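Side-chain contacts in RNase NGR3 (Nicotiana glutinosa, PDB 1VD3), which probably cleaves RNA as an endonuclease of the RNase T2 family and binds uridine 2'-monophosphate in its nucleotide pocket: residues S67-S70 with D71-S74; N128-A132 with E133-R137. One frame throughout, in Å; residues are numbered along the deposited sequence.

Overall arrangement
Both contacts are local and sit toward the periphery of a one-chain RNase T2 fold, at opposite kinds of helix end. Contact 1, S67-S70 with D71-S74, leads into helix 73-79 and lies at the surface, beside helix 109-123. Contact 2, N128-A132 with E133-R137, closes helix 125-131 and is partly buried against helix 144-155. The two share no secondary-structure element, and their nearest atoms are about 19 Å apart. Contact 1 mixes backbone turns, serine and water bonds, and one isoleucine pair. Contact 2 is a Schellman motif with two backbone hydrogen bonds and a buried leucine-isoleucine pair.

Contact 1. Residues S67-S70 with D71-S74; sequences SEIS and DLIS
The turn that leads into helix 73-79 brings I69 against I73 and L72. The C=O of I69 faces the N-H groups of L72 and I73. It accepts from L72 N at 2.8 Å, with an N-H...O angle of 151° and the donor lying above the carbonyl plane. I73 N adds a weak bond to the same oxygen and another weak one to S70 O. An apolar pair accompanies these bonds. I69 CG1 stands between its own backbone N and carbonyl carbon (chi1 57°), and I73 CD1 meets it at 3.8 Å. The two side chains cross at about a right angle. I73 CG1 also lies over the backbone, 3.3 Å from S70 O. L72 CB packs on the I69 carbonyl, with CB 3.4 Å from I69 O.

The D71 carboxylate forms a salt bridge with R110 of helix 109-123, and the L72 side chain touches that helix too. Reaching back along the chain, S70 OG donates to S67 O at 2.7 Å from above the carbonyl plane; E66 O is a further partner of this hydroxyl. On the helix side, a water donates to S70 O at 3.1 Å and accepts from S74 N. The S70 carbonyl thus takes a water and a weak N-H, so part of the hydrogen bonding in this turn involves solvent.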
ATOM      1  N   SER A  67      -2.958  16.701 -15.232  1.00 29.18           N
ATOM      2  CA  SER A  67      -4.168  16.938 -16.002  1.00 29.44           C
ATOM      3  C   SER A  67      -4.871  15.632 -16.354  1.00 29.44           C
ATOM      4  O   SER A  67      -6.096  15.581 -16.425  1.00 29.53           O
ATOM      5  CB  SER A  67      -3.846  17.713 -17.286  1.00 31.47           C
ATOM      6  OG  SER A  67      -3.048  16.948 -18.175  1.00 33.46           O
ATOM      7  N   GLU A  68      -4.095  14.573 -16.562  1.00 25.12           N
ATOM      8  CA  GLU A  68      -4.665  13.278 -16.921  1.00 25.11           C
ATOM      9  C   GLU A  68      -5.417  12.581 -15.794  1.00 22.82           C
ATOM     10  O   GLU A  68      -6.222  11.682 -16.043  1.00 19.72           O
ATOM     11  CB  GLU A  68      -3.565  12.352 -17.442  1.00 26.67           C
ATOM     12  CG  GLU A  68      -2.997  12.774 -18.781  1.00 33.69           C
ATOM     13  CD  GLU A  68      -1.810  11.934 -19.199  1.00 33.28           C
ATOM     14  OE1 GLU A  68      -1.910  10.691 -19.147  1.00 38.78           O
ATOM     15  OE2 GLU A  68      -0.779  12.517 -19.586  1.00 36.40           O
ATOM     16  N   ILE A  69      -5.152  12.984 -14.555  1.00 21.66           N
ATOM     17  CA  ILE A  69      -5.814  12.376 -13.407  1.00 20.96           C
ATOM     18  C   ILE A  69      -6.485  13.436 -12.537  1.00 22.56           C
ATOM     19  O   ILE A  69      -6.817  13.186 -11.381  1.00 19.44           O
ATOM     20  CB  ILE A  69      -4.808  11.580 -12.544  1.00 19.75           C
ATOM     21  CG1 ILE A  69      -3.674  12.500 -12.084  1.00 19.42           C
ATOM     22  CG2 ILE A  69      -4.248  10.407 -13.342  1.00 22.19           C
ATOM     23  CD1 ILE A  69      -2.708  11.843 -11.106  1.00 23.00           C
ATOM     24  N   SER A  70      -6.699  14.610 -13.125  1.00 23.32           N
ATOM     25  CA  SER A  70      -7.313  15.747 -12.445  1.00 26.00           C
ATOM     26  C   SER A  70      -8.508  15.403 -11.560  1.00 23.28           C
ATOM     27  O   SER A  70      -8.573  15.813 -10.401  1.00 24.30           O
ATOM     28  CB  SER A  70      -7.755  16.785 -13.481  1.00 27.20           C
ATOM     29  OG  SER A  70      -6.679  17.148 -14.321  1.00 38.68           O
ATOM     30  N   ASP A  71      -9.455  14.662 -12.119  1.00 21.43           N
ATOM     31  CA  ASP A  71     -10.669  14.283 -11.405  1.00 20.79           C
ATOM     32  C   ASP A  71     -10.486  13.192 -10.354  1.00 19.71           C
ATOM     33  O   ASP A  71     -11.408  12.898  -9.595  1.00 19.77           O
ATOM     34  CB  ASP A  71     -11.741  13.864 -12.415  1.00 23.81           C
ATOM     35  CG  ASP A  71     -11.315  12.677 -13.258  1.00 23.40           C
ATOM     36  OD1 ASP A  71     -10.142  12.637 -13.689  1.00 23.99           O
ATOM     37  OD2 ASP A  71     -12.159  11.794 -13.499  1.00 23.24           O
ATOM     38  N   LEU A  72      -9.299  12.595 -10.310  1.00 20.16           N
ATOM     39  CA  LEU A  72      -9.008  11.541  -9.344  1.00 18.20           C
ATOM     40  C   LEU A  72      -8.204  12.081  -8.156  1.00 18.07           C
ATOM     41  O   LEU A  72      -8.086  11.416  -7.124  1.00 17.90           O
ATOM     42  CB  LEU A  72      -8.208  10.418 -10.019  1.00 17.73           C
ATOM     43  CG  LEU A  72      -8.840   9.743 -11.243  1.00 18.35           C
ATOM     44  CD1 LEU A  72      -7.906   8.657 -11.753  1.00 18.21           C
ATOM     45  CD2 LEU A  72     -10.194   9.150 -10.877  1.00 18.26           C
ATOM     46  N   ILE A  73      -7.664  13.289  -8.305  1.00 17.31           N
ATOM     47  CA  ILE A  73      -6.845  13.902  -7.259  1.00 19.36           C
ATOM     48  C   ILE A  73      -7.497  13.983  -5.881  1.00 19.43           C
ATOM     49  O   ILE A  73      -6.870  13.642  -4.881  1.00 16.85           O
ATOM     50  CB  ILE A  73      -6.401  15.334  -7.652  1.00 22.96           C
ATOM     51  CG1 ILE A  73      -5.663  15.317  -8.994  1.00 27.24           C
ATOM     52  CG2 ILE A  73      -5.488  15.906  -6.569  1.00 22.62           C
ATOM     53  CD1 ILE A  73      -4.314  14.646  -8.957  1.00 28.61           C
ATOM     54  N   SER A  74      -8.742  14.445  -5.811  1.00 21.33           N
ATOM     55  CA  SER A  74      -9.400  14.561  -4.512  1.00 22.68           C
ATOM     56  C   SER A  74      -9.501  13.206  -3.815  1.00 23.39           C
ATOM     57  O   SER A  74      -9.395  13.129  -2.591  1.00 23.57           O
ATOM     58  CB  SER A  74     -10.794  15.182  -4.654  1.00 24.37           C
ATOM     59  OG  SER A  74     -11.672  14.329  -5.358  1.00 28.19           O
TER
HETATM   60  O   HOH W   1     -10.333  15.628  -7.861  1.00 22.15           O

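Contact 2. Residues N128-A132 with E133-R137; sequences NLKNA and EITPR
L129, in the last turn of helix 125-131, meets I134 of the chain that leaves it. L129 CB lies 4.0 Å from I134 CB. Further out, L129 CD2 touches I134 CD1 at 4.0 Å and also borders CG2, so one leucine methyl meets both branches of the isoleucine. With I134 CG1 beside its backbone N (chi1 -60°) and the chain extended to CD1, the longer branch brings CD1 against that methyl, the two side chains meeting at a slant. I134 CD1 also approaches A132 CB, at 4.3 Å. On the outer side, K130 CG and T135 CG2 come within 4.3 Å of each other.

The backbone sets this pairing. I134 N donates to L129 O at 2.9 Å, with an N-H...O angle of 160°. E133 N donates to K130 O at 2.6 Å. Together these bonds make a Schellman motif that ends the helix, with E133 at the C-prime position and a positive phi of 67°. L129 O also accepts from A132 N. The two donors reach it from opposite faces of its carbonyl plane, so the last turn and the departing chain share one oxygen. Cutting I134 back to an alanine would probably leave L129 CD2 without its partner methyls and open a gap beside it.

The next shell encloses the pair. L129 and I134 both touch I147 of helix 144-155 and F205 of strand 202-205. A132 rests on A150 of the same helix. On the outer side, K130 NZ forms a salt bridge with E127, one turn back. T135 O is hydrogen-bonded to the hydroxyl of Y142.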
ATOM      1  N   ASN A 128     -12.660  -6.218   5.770  1.00 27.92           N
ATOM      2  CA  ASN A 128     -12.426  -7.652   5.864  1.00 27.90           C
ATOM      3  C   ASN A 128     -11.964  -7.990   7.276  1.00 26.54           C
ATOM      4  O   ASN A 128     -12.298  -9.048   7.814  1.00 24.97           O
ATOM      5  CB  ASN A 128     -11.381  -8.106   4.841  1.00 26.76           C
ATOM      6  CG  ASN A 128     -11.979  -8.333   3.467  1.00 31.24           C
ATOM      7  OD1 ASN A 128     -13.043  -8.942   3.337  1.00 28.66           O
ATOM      8  ND2 ASN A 128     -11.293  -7.857   2.431  1.00 30.57           N
ATOM      9  N   LEU A 129     -11.204  -7.079   7.878  1.00 25.40           N
ATOM     10  CA  LEU A 129     -10.707  -7.287   9.232  1.00 24.49           C
ATOM     11  C   LEU A 129     -11.854  -7.161  10.226  1.00 24.07           C
ATOM     12  O   LEU A 129     -11.953  -7.946  11.164  1.00 25.56           O
ATOM     13  CB  LEU A 129      -9.607  -6.273   9.559  1.00 21.84           C
ATOM     14  CG  LEU A 129      -8.300  -6.460   8.780  1.00 19.11           C
ATOM     15  CD1 LEU A 129      -7.393  -5.259   9.002  1.00 24.08           C
ATOM     16  CD2 LEU A 129      -7.616  -7.744   9.234  1.00 20.45           C
ATOM     17  N   LYS A 130     -12.723  -6.177  10.017  1.00 27.03           N
ATOM     18  CA  LYS A 130     -13.863  -5.987  10.909  1.00 28.16           C
ATOM     19  C   LYS A 130     -14.708  -7.251  10.931  1.00 29.21           C
ATOM     20  O   LYS A 130     -15.134  -7.708  11.991  1.00 30.35           O
ATOM     21  CB  LYS A 130     -14.721  -4.805  10.450  1.00 29.86           C
ATOM     22  CG  LYS A 130     -14.056  -3.450  10.629  1.00 32.72           C
ATOM     23  CD  LYS A 130     -15.013  -2.317  10.285  1.00 38.56           C
ATOM     24  CE  LYS A 130     -14.338  -0.962  10.415  1.00 37.29           C
ATOM     25  NZ  LYS A 130     -15.264   0.143  10.062  1.00 38.67           N
ATOM     26  N   ASN A 131     -14.945  -7.817   9.754  1.00 30.74           N
ATOM     27  CA  ASN A 131     -15.729  -9.039   9.645  1.00 32.80           C
ATOM     28  C   ASN A 131     -15.172 -10.130  10.552  1.00 33.98           C
ATOM     29  O   ASN A 131     -15.910 -11.006  11.001  1.00 34.55           O
ATOM     30  CB  ASN A 131     -15.741  -9.524   8.196  1.00 35.56           C
ATOM     31  CG  ASN A 131     -16.567  -8.633   7.294  1.00 37.29           C
ATOM     32  OD1 ASN A 131     -16.934  -7.517   7.671  1.00 38.89           O
ATOM     33  ND2 ASN A 131     -16.859  -9.116   6.092  1.00 37.30           N
ATOM     34  N   ALA A 132     -13.870 -10.069  10.822  1.00 32.74           N
ATOM     35  CA  ALA A 132     -13.209 -11.054  11.674  1.00 30.47           C
ATOM     36  C   ALA A 132     -12.989 -10.507  13.082  1.00 28.89           C
ATOM     37  O   ALA A 132     -12.219 -11.068  13.860  1.00 28.90           O
ATOM     38  CB  ALA A 132     -11.869 -11.465  11.057  1.00 31.39           C
ATOM     39  N   GLU A 133     -13.671  -9.409  13.392  1.00 27.62           N
ATOM     40  CA  GLU A 133     -13.586  -8.755  14.700  1.00 30.94           C
ATOM     41  C   GLU A 133     -12.230  -8.135  15.014  1.00 29.74           C
ATOM     42  O   GLU A 133     -11.880  -7.943  16.177  1.00 27.18           O
ATOM     43  CB  GLU A 133     -13.963  -9.732  15.817  1.00 35.84           C
ATOM     44  CG  GLU A 133     -15.411 -10.188  15.785  1.00 41.13           C
ATOM     45  CD  GLU A 133     -15.850 -10.798  17.102  1.00 44.32           C
ATOM     46  OE1 GLU A 133     -15.228 -11.792  17.538  1.00 47.76           O
ATOM     47  OE2 GLU A 133     -16.816 -10.280  17.703  1.00 46.76           O
ATOM     48  N   ILE A 134     -11.469  -7.819  13.974  1.00 28.31           N
ATOM     49  CA  ILE A 134     -10.161  -7.209  14.155  1.00 25.39           C
ATOM     50  C   ILE A 134     -10.311  -5.715  13.897  1.00 25.21           C
ATOM     51  O   ILE A 134     -10.470  -5.284  12.756  1.00 24.41           O
ATOM     52  CB  ILE A 134      -9.129  -7.815  13.181  1.00 23.83           C
ATOM     53  CG1 ILE A 134      -9.017  -9.321  13.433  1.00 21.01           C
ATOM     54  CG2 ILE A 134      -7.780  -7.139  13.358  1.00 22.65           C
ATOM     55  CD1 ILE A 134      -8.098 -10.041  12.476  1.00 20.09           C
ATOM     56  N   THR A 135     -10.277  -4.935  14.971  1.00 23.92           N
ATOM     57  CA  THR A 135     -10.426  -3.492  14.883  1.00 24.39           C
ATOM     58  C   THR A 135      -9.276  -2.776  15.581  1.00 23.60           C
ATOM     59  O   THR A 135      -8.639  -3.326  16.485  1.00 22.10           O
ATOM     60  CB  THR A 135     -11.764  -3.048  15.516  1.00 26.56           C
ATOM     61  OG1 THR A 135     -11.820  -3.491  16.875  1.00 28.07           O
ATOM     62  CG2 THR A 135     -12.938  -3.651  14.753  1.00 26.59           C
ATOM     63  N   PRO A 136      -8.988  -1.533  15.165  1.00 22.27           N
ATOM     64  CA  PRO A 136      -7.907  -0.736  15.746  1.00 21.98           C
ATOM     65  C   PRO A 136      -7.996  -0.544  17.261  1.00 26.02           C
ATOM     66  O   PRO A 136      -9.058  -0.241  17.801  1.00 25.68           O
ATOM     67  CB  PRO A 136      -8.016   0.586  14.996  1.00 21.64           C
ATOM     68  CG  PRO A 136      -8.527   0.169  13.664  1.00 19.32           C
ATOM     69  CD  PRO A 136      -9.600  -0.825  14.028  1.00 21.99           C
ATOM     70  N   ARG A 137      -6.862  -0.725  17.929  1.00 25.80           N
ATOM     71  CA  ARG A 137      -6.751  -0.561  19.374  1.00 28.34           C
ATOM     72  C   ARG A 137      -5.271  -0.677  19.735  1.00 30.67           C
ATOM     73  O   ARG A 137      -4.502  -1.287  18.998  1.00 28.76           O
ATOM     74  CB  ARG A 137      -7.588  -1.617  20.115  1.00 28.31           C
ATOM     75  CG  ARG A 137      -7.269  -3.072  19.792  1.00 26.74           C
ATOM     76  CD  ARG A 137      -8.267  -4.028  20.459  1.00 27.77           C
ATOM     77  NE  ARG A 137      -8.180  -4.004  21.918  1.00 29.49           N
ATOM     78  CZ  ARG A 137      -8.996  -4.670  22.735  1.00 29.15           C
ATOM     79  NH1 ARG A 137      -9.972  -5.422  22.243  1.00 25.02           N
ATOM     80  NH2 ARG A 137      -8.835  -4.585  24.049  1.00 26.50           N
TER